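Local coordinates for protein SAM-dependent methyltransferase (Exiguobacterium sibiricum 255-15, PDB 3D2L) that probably transfers a methyl group from S-adenosylmethionine to an acceptor substrate, as a member of the Rossmann-like methyltransferase family, at residues 24-29 with 134-139; 42-47 with 64-69. One frame throughout, in Å; residues are numbered along the deposited sequence.

Contact 1: 24-29 with 134-139; sequences VAWVLE and LFDVHS
Trp-26 reaches from helix 20-30 to strand 131-138 and lays the six-membered part of its indole against Leu-134. Methyl CD2 of Leu-134 sits over one face in a CH-pi contact, 4.2 Å from the centroid of that six-membered ring and 10° off its normal. At the far rim, Trp-26 CH2 touches Leu-134 CB at 3.8 Å, while the backbone N of Phe-135 lies at the ring edge, in plane. The indole gets there because CG stands anti to the backbone N of Trp-26 (chi1 170°), carrying it off the helix toward the strand. The same Leu-134 methyl also meets Val-27, with CD2 3.9 Å from Val-27 CA and 4.1 Å from Val-27 CG2. This is helix-on-sheet packing in a Rossmann-like methyltransferase fold: the axes of 24-29 and 134-138 run at 140° and approach to 10.3 Å, with Trp-26, Val-27 and Leu-134 meeting between them. Farther along the strand, Asp-136 OD1 approaches Trp-26 CZ3 obliquely at 4.4 Å. Its carboxylate is held from elsewhere, by a salt bridge to Arg-235 and hydrogen bonds from Trp-23 NE1 and Cys-104 N. Phe-237 of the adjacent strand meets the Trp-26 ring edge-to-face, and Leu-51 packs against Val-27.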
loop_
_atom_site.group_PDB
_atom_site.type_symbol
_atom_site.label_atom_id
_atom_site.label_comp_id
_atom_site.label_asym_id
_atom_site.label_seq_id
_atom_site.Cartn_x
_atom_site.Cartn_y
_atom_site.Cartn_z
ATOM N N VAL A 24 4.721 7.945 6.846
ATOM C CA VAL A 24 5.974 7.703 7.545
ATOM C C VAL A 24 5.908 8.268 8.953
ATOM O O VAL A 24 6.348 7.607 9.902
ATOM C CB VAL A 24 7.182 8.292 6.761
ATOM C CG1 VAL A 24 8.468 8.158 7.552
ATOM C CG2 VAL A 24 7.302 7.589 5.440
ATOM N N ALA A 25 5.332 9.462 9.122
ATOM C CA ALA A 25 5.220 10.051 10.455
ATOM C C ALA A 25 4.386 9.146 11.363
ATOM O O ALA A 25 4.677 9.002 12.545
ATOM C CB ALA A 25 4.651 11.497 10.392
ATOM N N TRP A 26 3.390 8.479 10.781
ATOM C CA TRP A 26 2.528 7.536 11.511
ATOM C C TRP A 26 3.285 6.269 11.919
ATOM O O TRP A 26 3.188 5.817 13.053
ATOM C CB TRP A 26 1.294 7.201 10.654
ATOM C CG TRP A 26 0.456 6.072 11.178
ATOM C CD1 TRP A 26 -0.206 6.036 12.347
ATOM C CD2 TRP A 26 0.172 4.839 10.520
ATOM N NE1 TRP A 26 -0.850 4.847 12.491
ATOM C CE2 TRP A 26 -0.645 4.087 11.386
ATOM C CE3 TRP A 26 0.541 4.286 9.296
ATOM C CZ2 TRP A 26 -1.143 2.825 11.054
ATOM C CZ3 TRP A 26 0.049 3.007 8.963
ATOM C CH2 TRP A 26 -0.793 2.302 9.848
ATOM N N VAL A 27 4.067 5.715 11.002
ATOM C CA VAL A 27 4.867 4.534 11.297
ATOM C C VAL A 27 5.810 4.895 12.466
ATOM O O VAL A 27 5.958 4.117 13.398
ATOM C CB VAL A 27 5.633 3.991 10.044
ATOM C CG1 VAL A 27 6.587 2.804 10.424
ATOM C CG2 VAL A 27 4.644 3.560 8.893
ATOM N N LEU A 28 6.421 6.081 12.413
ATOM C CA LEU A 28 7.337 6.552 13.473
ATOM C C LEU A 28 6.679 6.593 14.870
ATOM O O LEU A 28 7.367 6.450 15.889
ATOM C CB LEU A 28 7.928 7.892 13.071
ATOM C CG LEU A 28 8.995 7.780 11.985
ATOM C CD1 LEU A 28 9.314 9.110 11.407
ATOM C CD2 LEU A 28 10.259 7.114 12.544
ATOM N N GLU A 29 5.356 6.774 14.918
ATOM C CA GLU A 29 4.617 6.755 16.182
ATOM C C GLU A 29 4.422 5.365 16.740
ATOM O O GLU A 29 4.151 5.226 17.933
ATOM C CB GLU A 29 3.225 7.360 16.008
ATOM C CG GLU A 29 3.233 8.782 15.517
ATOM C CD GLU A 29 1.814 9.335 15.293
ATOM O OE1 GLU A 29 0.857 8.533 15.083
ATOM O OE2 GLU A 29 1.686 10.583 15.315
ATOM N N LEU A 134 1.234 -2.998 10.547
ATOM C CA LEU A 134 0.591 -1.726 10.280
ATOM C C LEU A 134 0.084 -1.703 8.860
ATOM O O LEU A 134 0.810 -2.065 7.958
ATOM C CB LEU A 134 1.585 -0.574 10.419
ATOM C CG LEU A 134 2.034 -0.125 11.798
ATOM C CD1 LEU A 134 2.923 -1.168 12.414
ATOM C CD2 LEU A 134 2.780 1.222 11.672
ATOM N N PHE A 135 -1.153 -1.264 8.666
ATOM C CA PHE A 135 -1.722 -1.094 7.339
ATOM C C PHE A 135 -2.869 -0.082 7.374
ATOM O O PHE A 135 -3.520 0.128 8.394
ATOM C CB PHE A 135 -2.230 -2.414 6.684
ATOM C CG PHE A 135 -3.368 -3.098 7.436
ATOM C CD1 PHE A 135 -4.691 -2.815 7.150
ATOM C CD2 PHE A 135 -3.107 -4.031 8.415
ATOM C CE1 PHE A 135 -5.720 -3.440 7.821
ATOM C CE2 PHE A 135 -4.150 -4.673 9.075
ATOM C CZ PHE A 135 -5.436 -4.369 8.790
ATOM N N ASP A 136 -3.102 0.538 6.224
ATOM C CA ASP A 136 -4.205 1.481 6.055
ATOM C C ASP A 136 -5.009 1.047 4.836
ATOM O O ASP A 136 -4.443 0.559 3.818
ATOM C CB ASP A 136 -3.716 2.924 5.902
ATOM C CG ASP A 136 -2.725 3.085 4.752
ATOM O OD1 ASP A 136 -1.543 2.681 4.898
ATOM O OD2 ASP A 136 -3.133 3.656 3.723
ATOM N N VAL A 137 -6.330 1.190 4.963
ATOM C CA VAL A 137 -7.271 0.738 3.931
ATOM C C VAL A 137 -8.377 1.732 3.713
ATOM O O VAL A 137 -8.605 2.617 4.538
ATOM C CB VAL A 137 -7.936 -0.640 4.292
ATOM C CG1 VAL A 137 -6.942 -1.811 4.158
ATOM C CG2 VAL A 137 -8.577 -0.618 5.681
ATOM N N HIS A 138 -9.057 1.592 2.582
ATOM C CA HIS A 138 -10.219 2.392 2.303
ATOM C C HIS A 138 -11.333 2.026 3.274
ATOM O O HIS A 138 -11.460 0.878 3.670
ATOM C CB HIS A 138 -10.756 2.143 0.878
ATOM C CG HIS A 138 -9.752 2.394 -0.204
ATOM N ND1 HIS A 138 -9.001 3.545 -0.259
ATOM C CD2 HIS A 138 -9.399 1.659 -1.287
ATOM C CE1 HIS A 138 -8.246 3.521 -1.339
ATOM N NE2 HIS A 138 -8.467 2.386 -1.983
ATOM N N SER A 139 -12.127 3.027 3.636
ATOM C CA SER A 139 -13.297 2.822 4.440
ATOM C C SER A 139 -14.407 2.472 3.485
ATOM O O SER A 139 -14.307 2.802 2.290
ATOM C CB SER A 139 -13.684 4.110 5.117
ATOM O OG SER A 139 -13.959 5.095 4.131
#

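Contact 2: 42-47 with 64-69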
loop_
_atom_site.group_PDB
_atom_site.type_symbol
_atom_site.label_atom_id
_atom_site.label_comp_id
_atom_site.label_asym_id
_atom_site.label_seq_id
_atom_site.Cartn_x
_atom_site.Cartn_y
_atom_site.Cartn_z
ATOM N N CYS A 42 5.005 -2.525 -1.893
ATOM C CA CYS A 42 5.619 -1.238 -1.922
ATOM C C CYS A 42 5.616 -0.499 -3.236
ATOM O O CYS A 42 6.100 0.615 -3.264
ATOM C CB CYS A 42 7.084 -1.371 -1.444
ATOM S SG CYS A 42 8.102 -2.349 -2.582
ATOM N N GLY A 43 5.142 -1.111 -4.321
ATOM C CA GLY A 43 5.126 -0.466 -5.647
ATOM C C GLY A 43 6.496 0.057 -6.040
ATOM O O GLY A 43 7.507 -0.671 -5.974
ATOM N N THR A 44 6.554 1.320 -6.429
ATOM C CA THR A 44 7.807 1.928 -6.847
ATOM C C THR A 44 8.683 2.391 -5.664
ATOM O O THR A 44 9.709 3.077 -5.874
ATOM C CB THR A 44 7.553 3.055 -7.845
ATOM O OG1 THR A 44 6.842 4.124 -7.195
ATOM C CG2 THR A 44 6.724 2.516 -9.069
ATOM N N GLY A 45 8.282 2.015 -4.433
ATOM C CA GLY A 45 9.082 2.252 -3.213
ATOM C C GLY A 45 9.267 3.666 -2.712
ATOM O O GLY A 45 10.178 3.943 -1.913
ATOM N N THR A 46 8.413 4.590 -3.157
ATOM C CA THR A 46 8.534 5.966 -2.712
ATOM C C THR A 46 8.480 6.047 -1.164
ATOM O O THR A 46 9.326 6.707 -0.558
ATOM C CB THR A 46 7.469 6.888 -3.391
ATOM O OG1 THR A 46 7.520 6.723 -4.825
ATOM C CG2 THR A 46 7.736 8.349 -3.042
ATOM N N ALA A 47 7.506 5.372 -0.537
ATOM C CA ALA A 47 7.384 5.396 0.923
ATOM C C ALA A 47 8.479 4.562 1.548
ATOM O O ALA A 47 8.974 4.902 2.616
ATOM C CB ALA A 47 5.968 4.915 1.384
ATOM N N GLU A 64 7.944 -6.678 -10.944
ATOM C CA GLU A 64 9.373 -6.540 -11.225
ATOM C C GLU A 64 9.705 -5.157 -11.723
ATOM O O GLU A 64 10.721 -4.584 -11.345
ATOM C CB GLU A 64 9.827 -7.577 -12.277
ATOM C CG GLU A 64 9.692 -9.042 -11.844
ATOM C CD GLU A 64 8.306 -9.701 -12.082
ATOM O OE1 GLU A 64 7.274 -8.975 -12.288
ATOM O OE2 GLU A 64 8.275 -10.972 -12.051
ATOM N N GLU A 65 8.810 -4.615 -12.551
ATOM C CA GLU A 65 8.982 -3.309 -13.186
ATOM C C GLU A 65 8.977 -2.167 -12.165
ATOM O O GLU A 65 9.780 -1.239 -12.216
ATOM C CB GLU A 65 7.865 -3.107 -14.229
ATOM C CG GLU A 65 7.976 -4.062 -15.465
ATOM C CD GLU A 65 7.394 -5.497 -15.284
ATOM O OE1 GLU A 65 6.804 -5.866 -14.236
ATOM O OE2 GLU A 65 7.522 -6.273 -16.246
HETATM N N MSE A 66 8.072 -2.257 -11.209
HETATM C CA MSE A 66 8.017 -1.267 -10.176
HETATM C C MSE A 66 9.250 -1.361 -9.275
HETATM O O MSE A 66 9.843 -0.316 -8.904
HETATM C CB MSE A 66 6.687 -1.384 -9.412
HETATM C CG MSE A 66 5.515 -1.041 -10.302
HETATM SE SE MSE A 66 3.914 -0.828 -9.287
HETATM C CE MSE A 66 3.585 -2.468 -8.588
ATOM N N LEU A 67 9.670 -2.592 -8.942
ATOM C CA LEU A 67 10.863 -2.805 -8.081
ATOM C C LEU A 67 12.149 -2.356 -8.739
ATOM O O LEU A 67 13.077 -1.929 -8.057
ATOM C CB LEU A 67 10.950 -4.252 -7.566
ATOM C CG LEU A 67 9.795 -4.671 -6.668
ATOM C CD1 LEU A 67 10.068 -6.078 -6.068
ATOM C CD2 LEU A 67 9.506 -3.660 -5.565
ATOM N N GLU A 68 12.199 -2.399 -10.068
ATOM C CA GLU A 68 13.344 -1.893 -10.810
ATOM C C GLU A 68 13.503 -0.388 -10.615
ATOM O O GLU A 68 14.603 0.107 -10.412
ATOM C CB GLU A 68 13.210 -2.210 -12.290
ATOM C CG GLU A 68 13.472 -3.673 -12.602
ATOM C CD GLU A 68 13.111 -4.061 -14.046
ATOM O OE1 GLU A 68 13.001 -3.165 -14.909
ATOM O OE2 GLU A 68 12.950 -5.278 -14.299
ATOM N N ILE A 69 12.387 0.337 -10.683
ATOM C CA ILE A 69 12.393 1.787 -10.453
ATOM C C ILE A 69 12.740 2.066 -8.989
ATOM O O ILE A 69 13.552 2.920 -8.707
ATOM C CB ILE A 69 11.042 2.405 -10.778
ATOM C CG1 ILE A 69 10.642 2.148 -12.245
ATOM C CG2 ILE A 69 11.072 3.889 -10.500
ATOM C CD1 ILE A 69 11.597 2.585 -13.234
#
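Met-66, a selenomethionine, turns CG anti to its own carbonyl carbon (chi1 -66°), and a bend at chi3 (-65°) then lays the end of the chain against Gly-43. As a result both SE and CE of Met-66 lie 3.9 Å from Gly-43 CA, while Met-66 CB rests 3.6 Å from Gly-43 O. In Thr-44 it is the methyl that faces the helix: CG2 is anti to the carbonyl carbon and meets Met-66 CB at 3.9 Å, the two side chains crossing at about a right angle. The backbones come close here too, Thr-44 CA lying 3.7 Å from Met-66 O. On another flank Leu-67 sends CD2 back to the loop, where it touches Cys-42 SG at 3.5 Å and Gly-43 O at 3.6 Å. The contact between the segments is therefore one of van der Waals packing. The loop keeps its shape through a type II' turn from Cys-42 to Gly-45, closed by Gly-45 N bonding to Cys-42 O at 2.8 Å; Gly-43 takes positive phi within it. The Gly-x-Gly pattern of this turn, just after strand 36-40, marks it as the glycine-rich loop, motif one of class I methyltransferases, which in relatives lies against S-adenosylmethionine. Asp-61, at the end of strand 56-61, accepts a hydrogen bond from Gly-43 N, and Thr-44 OG1 bonds to Asp-12 of helix 9-14. Phe-83 of outer strand 82-85 touches both Cys-42 and Leu-67, while Ile-69 packs on Ala-8 and on Tyr-9 of helix 9-14.

How the contacts relate
The centres of contacts 1 and 2 are 19 Å apart, on opposite sides of the chain's centre, yet the two meet where helix 20-30 passes helix 46-51: Val-24 CG2 lies 4.2 Å from Ala-47 O. Along the chain, contact 2 is nested inside the long loop that contact 1 closes. Both are built around one mixed sheet, contact 1 packing a helix on strand 131-138 and contact 2 lying just beyond the C-terminal ends of strands 36-40 and 56-61. Judged by related enzymes, contact 2 probably borders the cofactor site, whereas the Trp-26 and Leu-134 packing belongs to the buried layer between helix and sheet. Helix 46-51, which starts at the glycine-rich loop, links them directly.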